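Local coordinates for cypemycin cysteine dehydrogenase (decarboxylating) (Streptomyces sp, PDB 6JDD), which catalyses the FAD-dependent oxidative decarboxylation of the C-terminal cysteine of the cypemycin precursor peptide, a step in the biosynthesis of this linaridin, at residues A[97-105]-A[136-146]; A[8-18]-A[85-96]. All blocks are in the same frame, centred on the assembly; numbering follows the deposited sequence.

Contact 1: residues A[97-105]-A[136-146]; sequences LDTVMRLAQ and VENNVQTLKLR. With FAD (flavin-adenine dinucleotide), chain B.
Met101 lies across Asn139 at about a right angle, its SD 3.5 Å from Asn139 CB. Bent at both chi2 and chi3, the chain curls its thioether toward helix 134-142, bringing Met101 CE to 4.1 Å from Val136 CG1. One turn earlier Leu97 crosses Val136 in the same perpendicular way. Ala104 supplies the close backbone approach, its CA 5.5 Å from that of Leu143, whose CD1 meets Val100 CG1 at 3.8 Å while CD2 reaches Leu103 CG at 4.0 Å. The two helices, neighbours in a Rossmann-like flavoprotein fold, have segment axes 8.7 Å apart at 53°; the Leu97 end of the first also binds FAD, Leu97 N donating to the flavin O2. At the other end Gln105 NE2 donates almost straight (172°) to Asn139 OD1, from above the carbonyl plane, the amide planes standing 71° apart. That NE2 also bonds to Gln105 O of a second subunit, while Asn139 ND2 turns to Ile135 O. A water joins Leu103 O to Arg146 NH1, which also donates to Leu116 O.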
loop_
_atom_site.group_PDB
_atom_site.type_symbol
_atom_site.label_atom_id
_atom_site.label_comp_id
_atom_site.label_asym_id
_atom_site.label_seq_id
_atom_site.Cartn_x
_atom_site.Cartn_y
_atom_site.Cartn_z
ATOM N N LEU A 97 -18.646 -10.988 -27.670
ATOM C CA LEU A 97 -18.261 -10.407 -28.988
ATOM C C LEU A 97 -16.743 -10.293 -29.057
ATOM O O LEU A 97 -16.185 -10.835 -30.011
ATOM C CB LEU A 97 -18.964 -9.058 -29.115
ATOM C CG LEU A 97 -18.636 -8.219 -30.344
ATOM C CD1 LEU A 97 -18.617 -9.053 -31.599
ATOM C CD2 LEU A 97 -19.650 -7.121 -30.503
ATOM N N ASP A 98 -16.119 -9.743 -28.008
ATOM C CA ASP A 98 -14.680 -9.475 -28.037
ATOM C C ASP A 98 -13.910 -10.801 -28.037
ATOM O O ASP A 98 -12.854 -10.865 -28.663
ATOM C CB ASP A 98 -14.249 -8.531 -26.921
ATOM C CG ASP A 98 -12.908 -7.921 -27.274
ATOM O OD1 ASP A 98 -12.858 -7.181 -28.276
ATOM O OD2 ASP A 98 -11.914 -8.239 -26.577
ATOM N N THR A 99 -14.361 -11.795 -27.314
ATOM C CA THR A 99 -13.582 -13.063 -27.245
ATOM C C THR A 99 -13.607 -13.652 -28.660
ATOM O O THR A 99 -12.556 -14.111 -29.147
ATOM C CB THR A 99 -14.042 -14.029 -26.128
ATOM O OG1 THR A 99 -13.478 -13.742 -24.838
ATOM C CG2 THR A 99 -13.650 -15.456 -26.447
ATOM N N VAL A 100 -14.763 -13.590 -29.312
ATOM C CA VAL A 100 -14.927 -14.152 -30.679
ATOM C C VAL A 100 -14.117 -13.357 -31.705
ATOM O O VAL A 100 -13.499 -13.991 -32.518
ATOM C CB VAL A 100 -16.405 -14.250 -31.026
ATOM C CG1 VAL A 100 -16.595 -14.678 -32.463
ATOM C CG2 VAL A 100 -17.040 -15.241 -30.077
ATOM N N MET A 101 -14.079 -12.026 -31.616
ATOM C CA MET A 101 -13.189 -11.225 -32.477
ATOM C C MET A 101 -11.709 -11.647 -32.279
ATOM O O MET A 101 -11.008 -11.854 -33.258
ATOM C CB MET A 101 -13.377 -9.730 -32.226
ATOM C CG MET A 101 -14.753 -9.200 -32.489
ATOM S SD MET A 101 -15.348 -9.379 -34.231
ATOM C CE MET A 101 -16.086 -11.021 -34.175
ATOM N N ARG A 102 -11.278 -11.774 -31.020
ATOM C CA ARG A 102 -9.875 -12.158 -30.705
ATOM C C ARG A 102 -9.558 -13.534 -31.305
ATOM O O ARG A 102 -8.430 -13.715 -31.806
ATOM C CB ARG A 102 -9.650 -12.157 -29.189
ATOM C CG ARG A 102 -9.464 -10.771 -28.589
ATOM C CD ARG A 102 -8.646 -10.800 -27.311
ATOM N NE ARG A 102 -9.392 -11.347 -26.186
ATOM C CZ ARG A 102 -8.886 -12.178 -25.282
ATOM N NH1 ARG A 102 -7.625 -12.563 -25.369
ATOM N NH2 ARG A 102 -9.645 -12.622 -24.295
ATOM N N LEU A 103 -10.521 -14.459 -31.250
ATOM C CA LEU A 103 -10.348 -15.833 -31.771
ATOM C C LEU A 103 -10.244 -15.787 -33.302
ATOM O O LEU A 103 -9.330 -16.350 -33.863
ATOM C CB LEU A 103 -11.553 -16.641 -31.297
ATOM C CG LEU A 103 -11.484 -18.121 -31.584
ATOM C CD1 LEU A 103 -10.240 -18.772 -30.955
ATOM C CD2 LEU A 103 -12.772 -18.739 -31.087
ATOM N N ALA A 104 -11.161 -15.065 -33.925
ATOM C CA ALA A 104 -11.225 -14.828 -35.377
ATOM C C ALA A 104 -9.959 -14.144 -35.879
ATOM O O ALA A 104 -9.744 -14.157 -37.072
ATOM C CB ALA A 104 -12.418 -13.967 -35.692
ATOM N N GLN A 105 -9.177 -13.522 -35.002
ATOM C CA GLN A 105 -8.036 -12.708 -35.455
ATOM C C GLN A 105 -6.725 -13.391 -35.049
ATOM O O GLN A 105 -5.658 -12.756 -35.137
ATOM C CB GLN A 105 -8.207 -11.296 -34.916
ATOM C CG GLN A 105 -9.357 -10.620 -35.626
ATOM C CD GLN A 105 -9.904 -9.393 -34.925
ATOM O OE1 GLN A 105 -9.314 -8.878 -33.970
ATOM N NE2 GLN A 105 -11.044 -8.911 -35.422
ATOM N N VAL A 136 -18.178 -7.190 -37.768
ATOM C CA VAL A 136 -18.289 -8.328 -36.808
ATOM C C VAL A 136 -18.656 -9.608 -37.579
ATOM O O VAL A 136 -18.056 -10.640 -37.364
ATOM C CB VAL A 136 -19.301 -7.972 -35.694
ATOM C CG1 VAL A 136 -19.659 -9.157 -34.837
ATOM C CG2 VAL A 136 -18.794 -6.835 -34.817
ATOM N N GLU A 137 -19.650 -9.524 -38.450
ATOM C CA GLU A 137 -20.163 -10.674 -39.234
ATOM C C GLU A 137 -18.993 -11.207 -40.074
ATOM O O GLU A 137 -18.908 -12.425 -40.199
ATOM C CB GLU A 137 -21.417 -10.287 -40.029
ATOM C CG GLU A 137 -22.668 -10.230 -39.140
ATOM C CD GLU A 137 -23.751 -9.143 -39.416
ATOM O OE1 GLU A 137 -23.894 -8.675 -40.620
ATOM O OE2 GLU A 137 -24.506 -8.741 -38.429
ATOM N N ASN A 138 -18.133 -10.327 -40.603
ATOM C CA ASN A 138 -17.006 -10.811 -41.438
ATOM C C ASN A 138 -16.031 -11.623 -40.607
ATOM O O ASN A 138 -15.579 -12.693 -41.088
ATOM C CB ASN A 138 -16.298 -9.715 -42.239
ATOM C CG ASN A 138 -17.030 -9.384 -43.515
ATOM O OD1 ASN A 138 -18.002 -10.067 -43.940
ATOM N ND2 ASN A 138 -16.568 -8.294 -44.093
ATOM N N ASN A 139 -15.689 -11.107 -39.446
ATOM C CA ASN A 139 -14.810 -11.786 -38.442
ATOM C C ASN A 139 -15.399 -13.137 -37.967
ATOM O O ASN A 139 -14.647 -14.104 -37.907
ATOM C CB ASN A 139 -14.466 -10.849 -37.287
ATOM C CG ASN A 139 -13.485 -9.792 -37.737
ATOM O OD1 ASN A 139 -12.332 -10.072 -37.942
ATOM N ND2 ASN A 139 -13.949 -8.615 -38.076
ATOM N N VAL A 140 -16.695 -13.213 -37.725
ATOM C CA VAL A 140 -17.400 -14.515 -37.497
ATOM C C VAL A 140 -17.303 -15.488 -38.700
ATOM O O VAL A 140 -17.122 -16.713 -38.433
ATOM C CB VAL A 140 -18.872 -14.228 -37.220
ATOM C CG1 VAL A 140 -19.653 -15.516 -37.226
ATOM C CG2 VAL A 140 -19.026 -13.476 -35.920
ATOM N N GLN A 141 -17.447 -14.990 -39.952
ATOM C CA GLN A 141 -17.278 -15.819 -41.180
ATOM C C GLN A 141 -15.844 -16.370 -41.164
ATOM O O GLN A 141 -15.638 -17.530 -41.609
ATOM C CB GLN A 141 -17.515 -15.064 -42.507
ATOM C CG GLN A 141 -18.929 -15.064 -43.072
ATOM C CD GLN A 141 -18.915 -14.550 -44.508
ATOM O OE1 GLN A 141 -17.990 -13.844 -44.969
ATOM N NE2 GLN A 141 -19.956 -14.916 -45.263
ATOM N N THR A 142 -14.868 -15.569 -40.773
ATOM C CA THR A 142 -13.445 -15.997 -40.830
ATOM C C THR A 142 -13.233 -17.292 -40.048
ATOM O O THR A 142 -12.323 -18.093 -40.400
ATOM C CB THR A 142 -12.486 -14.913 -40.358
ATOM O OG1 THR A 142 -12.598 -13.816 -41.245
ATOM C CG2 THR A 142 -11.050 -15.347 -40.433
ATOM N N LEU A 143 -14.057 -17.523 -39.038
ATOM C CA LEU A 143 -13.892 -18.749 -38.231
ATOM C C LEU A 143 -14.235 -20.024 -39.034
ATOM O O LEU A 143 -13.772 -21.098 -38.626
ATOM C CB LEU A 143 -14.750 -18.609 -36.976
ATOM C CG LEU A 143 -14.204 -17.645 -35.913
ATOM C CD1 LEU A 143 -15.250 -17.374 -34.850
ATOM C CD2 LEU A 143 -12.945 -18.165 -35.260
ATOM N N LYS A 144 -14.927 -19.948 -40.182
ATOM C CA LYS A 144 -15.138 -21.152 -41.022
ATOM C C LYS A 144 -13.819 -21.653 -41.614
ATOM O O LYS A 144 -13.810 -22.808 -42.058
ATOM C CB LYS A 144 -16.195 -20.893 -42.094
ATOM C CG LYS A 144 -17.617 -21.035 -41.568
ATOM C CD LYS A 144 -18.531 -20.034 -42.187
ATOM C CE LYS A 144 -19.994 -20.379 -42.071
ATOM N NZ LYS A 144 -20.699 -19.935 -43.312
ATOM N N LEU A 145 -12.730 -20.873 -41.601
ATOM C CA LEU A 145 -11.407 -21.389 -42.062
ATOM C C LEU A 145 -10.887 -22.502 -41.134
ATOM O O LEU A 145 -9.914 -23.229 -41.518
ATOM C CB LEU A 145 -10.427 -20.221 -42.126
ATOM C CG LEU A 145 -10.822 -19.092 -43.087
ATOM C CD1 LEU A 145 -9.651 -18.156 -43.300
ATOM C CD2 LEU A 145 -11.333 -19.622 -44.431
ATOM N N ARG A 146 -11.488 -22.617 -39.950
ATOM C CA ARG A 146 -11.089 -23.638 -38.960
ATOM C C ARG A 146 -12.169 -24.703 -38.915
ATOM O O ARG A 146 -13.317 -24.435 -38.576
ATOM C CB ARG A 146 -10.859 -23.006 -37.586
ATOM C CG ARG A 146 -9.694 -22.019 -37.559
ATOM C CD ARG A 146 -9.229 -21.651 -36.167
ATOM N NE ARG A 146 -8.798 -22.814 -35.404
ATOM C CZ ARG A 146 -8.733 -22.852 -34.083
ATOM N NH1 ARG A 146 -9.068 -21.781 -33.386
ATOM N NH2 ARG A 146 -8.352 -23.951 -33.458
HETATM P PA FAD B . -10.865 -10.497 -21.125
HETATM O O1A FAD B . -9.707 -11.417 -20.923
HETATM O O2A FAD B . -11.525 -9.916 -19.919
HETATM O O5B FAD B . -10.436 -9.312 -22.119
HETATM C C5B FAD B . -9.901 -8.090 -21.551
HETATM C C4B FAD B . -9.058 -7.387 -22.586
HETATM O O4B FAD B . -7.775 -7.044 -22.001
HETATM C C3B FAD B . -8.735 -8.194 -23.851
HETATM O O3B FAD B . -8.710 -7.359 -25.003
HETATM C C2B FAD B . -7.348 -8.761 -23.538
HETATM O O2B FAD B . -6.608 -9.068 -24.700
HETATM C C1B FAD B . -6.729 -7.604 -22.763
HETATM N N9A FAD B . -5.668 -8.009 -21.851
HETATM C C8A FAD B . -4.791 -9.056 -21.996
HETATM N N7A FAD B . -3.951 -9.154 -20.992
HETATM C C5A FAD B . -4.298 -8.111 -20.140
HETATM C C6A FAD B . -3.782 -7.678 -18.903
HETATM N N6A FAD B . -2.765 -8.266 -18.278
HETATM N N1A FAD B . -4.368 -6.601 -18.329
HETATM C C2A FAD B . -5.392 -6.013 -18.962
HETATM N N3A FAD B . -5.959 -6.331 -20.123
HETATM C C4A FAD B . -5.355 -7.402 -20.665
HETATM N N1 FAD B . -19.981 -8.321 -23.960
HETATM C C2 FAD B . -20.542 -9.233 -24.787
HETATM O O2 FAD B . -19.982 -9.569 -25.833
HETATM N N3 FAD B . -21.737 -9.818 -24.510
HETATM C C4 FAD B . -22.448 -9.517 -23.374
HETATM O O4 FAD B . -23.519 -10.066 -23.164
HETATM C C4X FAD B . -21.896 -8.572 -22.487
HETATM N N5 FAD B . -22.559 -8.273 -21.399
HETATM C C5X FAD B . -22.002 -7.351 -20.553
HETATM C C6 FAD B . -22.700 -7.019 -19.379
HETATM C C7 FAD B . -22.202 -6.102 -18.484
HETATM C C7M FAD B . -22.977 -5.769 -17.235
HETATM C C8 FAD B . -20.958 -5.477 -18.747
HETATM C C8M FAD B . -20.390 -4.470 -17.781
HETATM C C9 FAD B . -20.263 -5.796 -19.896
HETATM C C9A FAD B . -20.765 -6.732 -20.816
HETATM N N10 FAD B . -20.089 -7.077 -21.986
HETATM C C10 FAD B . -20.627 -8.003 -22.859
HETATM C "C1'" FAD B . -18.792 -6.449 -22.295
HETATM C "C2'" FAD B . -17.624 -7.357 -21.962
HETATM O "O2'" FAD B . -17.557 -7.556 -20.553
HETATM C "C3'" FAD B . -16.304 -6.758 -22.453
HETATM O "O3'" FAD B . -16.286 -6.759 -23.876
HETATM C "C4'" FAD B . -15.065 -7.491 -21.934
HETATM O "O4'" FAD B . -13.888 -6.848 -22.424
HETATM C "C5'" FAD B . -15.045 -8.947 -22.339
HETATM O "O5'" FAD B . -13.763 -9.532 -21.979
HETATM P P FAD B . -13.571 -11.121 -22.082
HETATM O O1P FAD B . -14.036 -11.567 -23.428
HETATM O O2P FAD B . -14.170 -11.748 -20.866
HETATM O O3P FAD B . -11.973 -11.249 -22.007
HETATM O O HOH W 1 -8.862 -19.182 -34.304
#

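Contact 2: residues A[8-18]-A[85-96]; sequences GAELHVHVTGS and GASECFLVFPAT. With FAD (flavin-adenine dinucleotide), chain B.
Strands 10-15 and 90-92 run parallel, their axes 4.7 Å apart, and pair His12 with Phe90, Val13 with Leu91 and His14 with Val92. Backbone bonds alternate between them: His12 N to Cys89 O, Leu91 N to His12 O, His14 N to Leu91 O and Phe93 N to His14 O. CA-H...O contacts fill in between, as from Phe90 CA to His12 O.

Carboxylates extend the pairing where the strands begin. Glu88 OE2 takes Ala9 N at 3.0 Å and Glu10 OE2 takes Ala86 N at 3.0 Å, each met from above the carboxylate plane; Arg183 and Asn41, respectively, are further partners of these side chains.

At the other end, beyond the cis peptide before Pro94, Thr16 OG1 donates to Pro94 O at 2.6 Å and accepts from Thr96 N at 2.9 Å. With chi1 at 76°, OG1 sits between its own backbone N and carbonyl carbon, where it meets both Pro94 O and Thr96 N. The FAD phosphate is held alongside: Gly17 N donates to O2P and Thr96 OG1 to O1P at 2.6 Å, while the FAD ribityl O2' donates to Gly17 O. Thr96 is also the N-cap of helix 97-104.

Among the side chains, the His12 and Phe90 rings are inclined by 30° and offset so far, with centroids 5.7 Å apart, that they hardly overlap. On the other face Leu11 CB rests 3.6 Å from Cys89 SG.

The pair is central in the parallel sheet, flanked by strands 39-44 and 123-127; helix 111-118 packs on His12 and Phe90, and helix 172-185 on Leu11 and Leu91.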
loop_
_atom_site.group_PDB
_atom_site.type_symbol
_atom_site.label_atom_id
_atom_site.label_comp_id
_atom_site.label_asym_id
_atom_site.label_seq_id
_atom_site.Cartn_x
_atom_site.Cartn_y
_atom_site.Cartn_z
ATOM N N GLY A 8 -17.376 -37.951 -24.482
ATOM C CA GLY A 8 -15.978 -38.019 -24.012
ATOM C C GLY A 8 -15.869 -38.101 -22.493
ATOM O O GLY A 8 -16.922 -38.027 -21.810
ATOM N N ALA A 9 -14.620 -38.185 -22.002
ATOM C CA ALA A 9 -14.220 -38.336 -20.576
ATOM C C ALA A 9 -13.979 -36.970 -19.899
ATOM O O ALA A 9 -14.350 -36.824 -18.730
ATOM C CB ALA A 9 -12.991 -39.221 -20.490
ATOM N N GLU A 10 -13.468 -36.003 -20.649
ATOM C CA GLU A 10 -13.128 -34.696 -20.055
ATOM C C GLU A 10 -13.404 -33.576 -21.053
ATOM O O GLU A 10 -13.185 -33.802 -22.225
ATOM C CB GLU A 10 -11.628 -34.752 -19.777
ATOM C CG GLU A 10 -11.073 -33.625 -18.946
ATOM C CD GLU A 10 -9.737 -33.999 -18.348
ATOM O OE1 GLU A 10 -9.545 -35.168 -18.094
ATOM O OE2 GLU A 10 -8.914 -33.131 -18.138
ATOM N N LEU A 11 -13.987 -32.468 -20.603
ATOM C CA LEU A 11 -14.057 -31.266 -21.460
ATOM C C LEU A 11 -13.555 -30.040 -20.695
ATOM O O LEU A 11 -13.209 -30.157 -19.570
ATOM C CB LEU A 11 -15.481 -31.102 -21.987
ATOM C CG LEU A 11 -16.588 -31.037 -20.956
ATOM C CD1 LEU A 11 -16.631 -29.674 -20.293
ATOM C CD2 LEU A 11 -17.900 -31.337 -21.647
ATOM N N HIS A 12 -13.449 -28.922 -21.382
ATOM C CA HIS A 12 -12.982 -27.629 -20.858
ATOM C C HIS A 12 -14.031 -26.578 -21.158
ATOM O O HIS A 12 -14.524 -26.550 -22.295
ATOM C CB HIS A 12 -11.677 -27.214 -21.514
ATOM C CG HIS A 12 -11.165 -25.950 -20.928
ATOM N ND1 HIS A 12 -10.157 -25.933 -20.007
ATOM C CD2 HIS A 12 -11.551 -24.675 -21.096
ATOM C CE1 HIS A 12 -9.932 -24.690 -19.651
ATOM N NE2 HIS A 12 -10.783 -23.910 -20.271
ATOM N N VAL A 13 -14.349 -25.768 -20.155
ATOM C CA VAL A 13 -15.306 -24.646 -20.278
ATOM C C VAL A 13 -14.503 -23.366 -20.100
ATOM O O VAL A 13 -13.815 -23.229 -19.118
ATOM C CB VAL A 13 -16.487 -24.744 -19.301
ATOM C CG1 VAL A 13 -17.364 -23.535 -19.442
ATOM C CG2 VAL A 13 -17.319 -25.997 -19.518
ATOM N N HIS A 14 -14.570 -22.488 -21.086
ATOM C CA HIS A 14 -13.932 -21.156 -21.058
ATOM C C HIS A 14 -15.025 -20.113 -20.888
ATOM O O HIS A 14 -15.925 -20.031 -21.756
ATOM C CB HIS A 14 -13.095 -20.939 -22.313
ATOM C CG HIS A 14 -12.410 -19.619 -22.336
ATOM N ND1 HIS A 14 -11.562 -19.217 -21.319
ATOM C CD2 HIS A 14 -12.480 -18.594 -23.208
ATOM C CE1 HIS A 14 -11.130 -17.999 -21.585
ATOM N NE2 HIS A 14 -11.701 -17.581 -22.723
ATOM N N VAL A 15 -14.982 -19.418 -19.759
ATOM C CA VAL A 15 -16.058 -18.487 -19.318
ATOM C C VAL A 15 -15.584 -17.063 -19.568
ATOM O O VAL A 15 -14.491 -16.718 -19.084
ATOM C CB VAL A 15 -16.395 -18.700 -17.835
ATOM C CG1 VAL A 15 -17.610 -17.869 -17.400
ATOM C CG2 VAL A 15 -16.578 -20.180 -17.518
ATOM N N THR A 16 -16.396 -16.242 -20.236
ATOM C CA THR A 16 -16.020 -14.859 -20.647
ATOM C C THR A 16 -17.052 -13.884 -20.083
ATOM O O THR A 16 -18.065 -14.316 -19.651
ATOM C CB THR A 16 -15.843 -14.735 -22.177
ATOM O OG1 THR A 16 -17.119 -14.713 -22.831
ATOM C CG2 THR A 16 -14.955 -15.811 -22.786
ATOM N N GLY A 17 -16.757 -12.585 -20.158
ATOM C CA GLY A 17 -17.333 -11.492 -19.352
ATOM C C GLY A 17 -18.663 -11.001 -19.858
ATOM O O GLY A 17 -18.831 -9.799 -20.141
ATOM N N SER A 18 -19.642 -11.860 -19.869
ATOM C CA SER A 18 -21.026 -11.378 -19.985
ATOM C C SER A 18 -21.749 -11.712 -18.687
ATOM O O SER A 18 -21.315 -12.616 -17.922
ATOM C CB SER A 18 -21.682 -11.935 -21.216
ATOM O OG SER A 18 -21.801 -13.330 -21.153
ATOM N N GLY A 85 -5.625 -30.412 -19.815
ATOM C CA GLY A 85 -5.599 -31.789 -19.281
ATOM C C GLY A 85 -5.814 -32.795 -20.404
ATOM O O GLY A 85 -5.046 -32.771 -21.370
ATOM N N ALA A 86 -6.846 -33.629 -20.296
ATOM C CA ALA A 86 -7.281 -34.531 -21.387
ATOM C C ALA A 86 -8.646 -34.108 -21.933
ATOM O O ALA A 86 -9.388 -35.011 -22.363
ATOM C CB ALA A 86 -7.330 -35.944 -20.900
ATOM N N SER A 87 -8.969 -32.810 -21.940
ATOM C CA SER A 87 -10.229 -32.283 -22.546
ATOM C C SER A 87 -10.331 -32.724 -24.015
ATOM O O SER A 87 -9.323 -32.604 -24.763
ATOM C CB SER A 87 -10.369 -30.786 -22.463
ATOM O OG SER A 87 -10.207 -30.344 -21.148
ATOM N N GLU A 88 -11.518 -33.188 -24.392
ATOM C CA GLU A 88 -11.830 -33.674 -25.754
ATOM C C GLU A 88 -12.715 -32.667 -26.491
ATOM O O GLU A 88 -12.953 -32.831 -27.700
ATOM C CB GLU A 88 -12.533 -35.028 -25.657
ATOM C CG GLU A 88 -11.597 -36.117 -25.156
ATOM C CD GLU A 88 -12.286 -37.450 -24.961
ATOM O OE1 GLU A 88 -12.901 -37.878 -25.941
ATOM O OE2 GLU A 88 -12.239 -38.018 -23.830
ATOM N N CYS A 89 -13.242 -31.672 -25.801
ATOM C CA CYS A 89 -13.850 -30.519 -26.498
ATOM C C CYS A 89 -13.676 -29.261 -25.646
ATOM O O CYS A 89 -13.229 -29.361 -24.510
ATOM C CB CYS A 89 -15.291 -30.834 -26.856
ATOM S SG CYS A 89 -16.411 -30.712 -25.443
ATOM N N PHE A 90 -13.970 -28.113 -26.234
ATOM C CA PHE A 90 -13.791 -26.775 -25.626
ATOM C C PHE A 90 -15.059 -25.974 -25.871
ATOM O O PHE A 90 -15.450 -25.827 -27.011
ATOM C CB PHE A 90 -12.583 -26.066 -26.222
ATOM C CG PHE A 90 -11.279 -26.720 -25.886
ATOM C CD1 PHE A 90 -10.852 -27.840 -26.567
ATOM C CD2 PHE A 90 -10.505 -26.238 -24.852
ATOM C CE1 PHE A 90 -9.653 -28.449 -26.241
ATOM C CE2 PHE A 90 -9.293 -26.835 -24.543
ATOM C CZ PHE A 90 -8.872 -27.943 -25.234
ATOM N N LEU A 91 -15.720 -25.569 -24.799
ATOM C CA LEU A 91 -16.989 -24.813 -24.885
ATOM C C LEU A 91 -16.687 -23.413 -24.370
ATOM O O LEU A 91 -16.256 -23.303 -23.241
ATOM C CB LEU A 91 -18.101 -25.489 -24.070
ATOM C CG LEU A 91 -18.212 -27.002 -24.235
ATOM C CD1 LEU A 91 -19.194 -27.594 -23.230
ATOM C CD2 LEU A 91 -18.631 -27.376 -25.654
ATOM N N VAL A 92 -16.895 -22.398 -25.191
ATOM C CA VAL A 92 -16.815 -20.981 -24.759
ATOM C C VAL A 92 -18.220 -20.544 -24.327
ATOM O O VAL A 92 -19.076 -20.349 -25.163
ATOM C CB VAL A 92 -16.203 -20.108 -25.863
ATOM C CG1 VAL A 92 -15.916 -18.703 -25.365
ATOM C CG2 VAL A 92 -14.926 -20.738 -26.410
ATOM N N PHE A 93 -18.425 -20.454 -23.022
ATOM C CA PHE A 93 -19.758 -20.497 -22.379
ATOM C C PHE A 93 -19.757 -19.563 -21.184
ATOM O O PHE A 93 -19.146 -19.891 -20.174
ATOM C CB PHE A 93 -20.070 -21.927 -21.934
ATOM C CG PHE A 93 -21.453 -22.107 -21.369
ATOM C CD1 PHE A 93 -22.568 -21.965 -22.177
ATOM C CD2 PHE A 93 -21.634 -22.404 -20.036
ATOM C CE1 PHE A 93 -23.843 -22.112 -21.663
ATOM C CE2 PHE A 93 -22.912 -22.555 -19.527
ATOM C CZ PHE A 93 -24.018 -22.408 -20.336
ATOM N N PRO A 94 -20.291 -18.332 -21.283
ATOM C CA PRO A 94 -20.635 -17.707 -22.555
ATOM C C PRO A 94 -19.448 -17.110 -23.320
ATOM O O PRO A 94 -18.357 -17.039 -22.777
ATOM C CB PRO A 94 -21.508 -16.552 -22.092
ATOM C CG PRO A 94 -20.839 -16.108 -20.831
ATOM C CD PRO A 94 -20.455 -17.411 -20.162
ATOM N N ALA A 95 -19.701 -16.692 -24.566
ATOM C CA ALA A 95 -18.680 -16.090 -25.446
ATOM C C ALA A 95 -19.090 -14.678 -25.762
ATOM O O ALA A 95 -20.077 -14.497 -26.394
ATOM C CB ALA A 95 -18.533 -16.873 -26.685
ATOM N N THR A 96 -18.298 -13.733 -25.302
ATOM C CA THR A 96 -18.468 -12.305 -25.655
ATOM C C THR A 96 -18.146 -12.098 -27.153
ATOM O O THR A 96 -17.359 -12.860 -27.753
ATOM C CB THR A 96 -17.619 -11.402 -24.747
ATOM O OG1 THR A 96 -16.267 -11.867 -24.816
ATOM C CG2 THR A 96 -18.111 -11.415 -23.311
HETATM P PA FAD B . -10.865 -10.497 -21.125
HETATM O O1A FAD B . -9.707 -11.417 -20.923
HETATM O O2A FAD B . -11.525 -9.916 -19.919
HETATM O O5B FAD B . -10.436 -9.312 -22.119
HETATM C C5B FAD B . -9.901 -8.090 -21.551
HETATM C C4B FAD B . -9.058 -7.387 -22.586
HETATM O O4B FAD B . -7.775 -7.044 -22.001
HETATM C C3B FAD B . -8.735 -8.194 -23.851
HETATM O O3B FAD B . -8.710 -7.359 -25.003
HETATM C C2B FAD B . -7.348 -8.761 -23.538
HETATM O O2B FAD B . -6.608 -9.068 -24.700
HETATM C C1B FAD B . -6.729 -7.604 -22.763
HETATM N N9A FAD B . -5.668 -8.009 -21.851
HETATM C C8A FAD B . -4.791 -9.056 -21.996
HETATM N N7A FAD B . -3.951 -9.154 -20.992
HETATM C C5A FAD B . -4.298 -8.111 -20.140
HETATM C C6A FAD B . -3.782 -7.678 -18.903
HETATM N N6A FAD B . -2.765 -8.266 -18.278
HETATM N N1A FAD B . -4.368 -6.601 -18.329
HETATM C C2A FAD B . -5.392 -6.013 -18.962
HETATM N N3A FAD B . -5.959 -6.331 -20.123
HETATM C C4A FAD B . -5.355 -7.402 -20.665
HETATM N N1 FAD B . -19.981 -8.321 -23.960
HETATM C C2 FAD B . -20.542 -9.233 -24.787
HETATM O O2 FAD B . -19.982 -9.569 -25.833
HETATM N N3 FAD B . -21.737 -9.818 -24.510
HETATM C C4 FAD B . -22.448 -9.517 -23.374
HETATM O O4 FAD B . -23.519 -10.066 -23.164
HETATM C C4X FAD B . -21.896 -8.572 -22.487
HETATM N N5 FAD B . -22.559 -8.273 -21.399
HETATM C C5X FAD B . -22.002 -7.351 -20.553
HETATM C C6 FAD B . -22.700 -7.019 -19.379
HETATM C C7 FAD B . -22.202 -6.102 -18.484
HETATM C C7M FAD B . -22.977 -5.769 -17.235
HETATM C C8 FAD B . -20.958 -5.477 -18.747
HETATM C C8M FAD B . -20.390 -4.470 -17.781
HETATM C C9 FAD B . -20.263 -5.796 -19.896
HETATM C C9A FAD B . -20.765 -6.732 -20.816
HETATM N N10 FAD B . -20.089 -7.077 -21.986
HETATM C C10 FAD B . -20.627 -8.003 -22.859
HETATM C "C1'" FAD B . -18.792 -6.449 -22.295
HETATM C "C2'" FAD B . -17.624 -7.357 -21.962
HETATM O "O2'" FAD B . -17.557 -7.556 -20.553
HETATM C "C3'" FAD B . -16.304 -6.758 -22.453
HETATM O "O3'" FAD B . -16.286 -6.759 -23.876
HETATM C "C4'" FAD B . -15.065 -7.491 -21.934
HETATM O "O4'" FAD B . -13.888 -6.848 -22.424
HETATM C "C5'" FAD B . -15.045 -8.947 -22.339
HETATM O "O5'" FAD B . -13.763 -9.532 -21.979
HETATM P P FAD B . -13.571 -11.121 -22.082
HETATM O O1P FAD B . -14.036 -11.567 -23.428
HETATM O O2P FAD B . -14.170 -11.748 -20.866
HETATM O O3P FAD B . -11.973 -11.249 -22.007
#

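From the N terminus, strand 10-15 comes first, and contact 2 closes a loop of 66 residues when the chain returns as 85-96, having formed strands 39-44 and 65-67 meanwhile. The chain then runs directly from strand 90-95 into helix 97-104, where contact 1 opens; 30 residues later, after helix 111-118 and strand 123-127, it closes on 136-146. The two loops are therefore in series, neither nested nor crossed. Their centres lie about 17 Å apart, yet they meet where Thr99 OG1 packs 3.3 Å from Thr16 CG2. Contact 2 joins the middle strands of the sheet, contact 1 two helices, and both touch the same FAD.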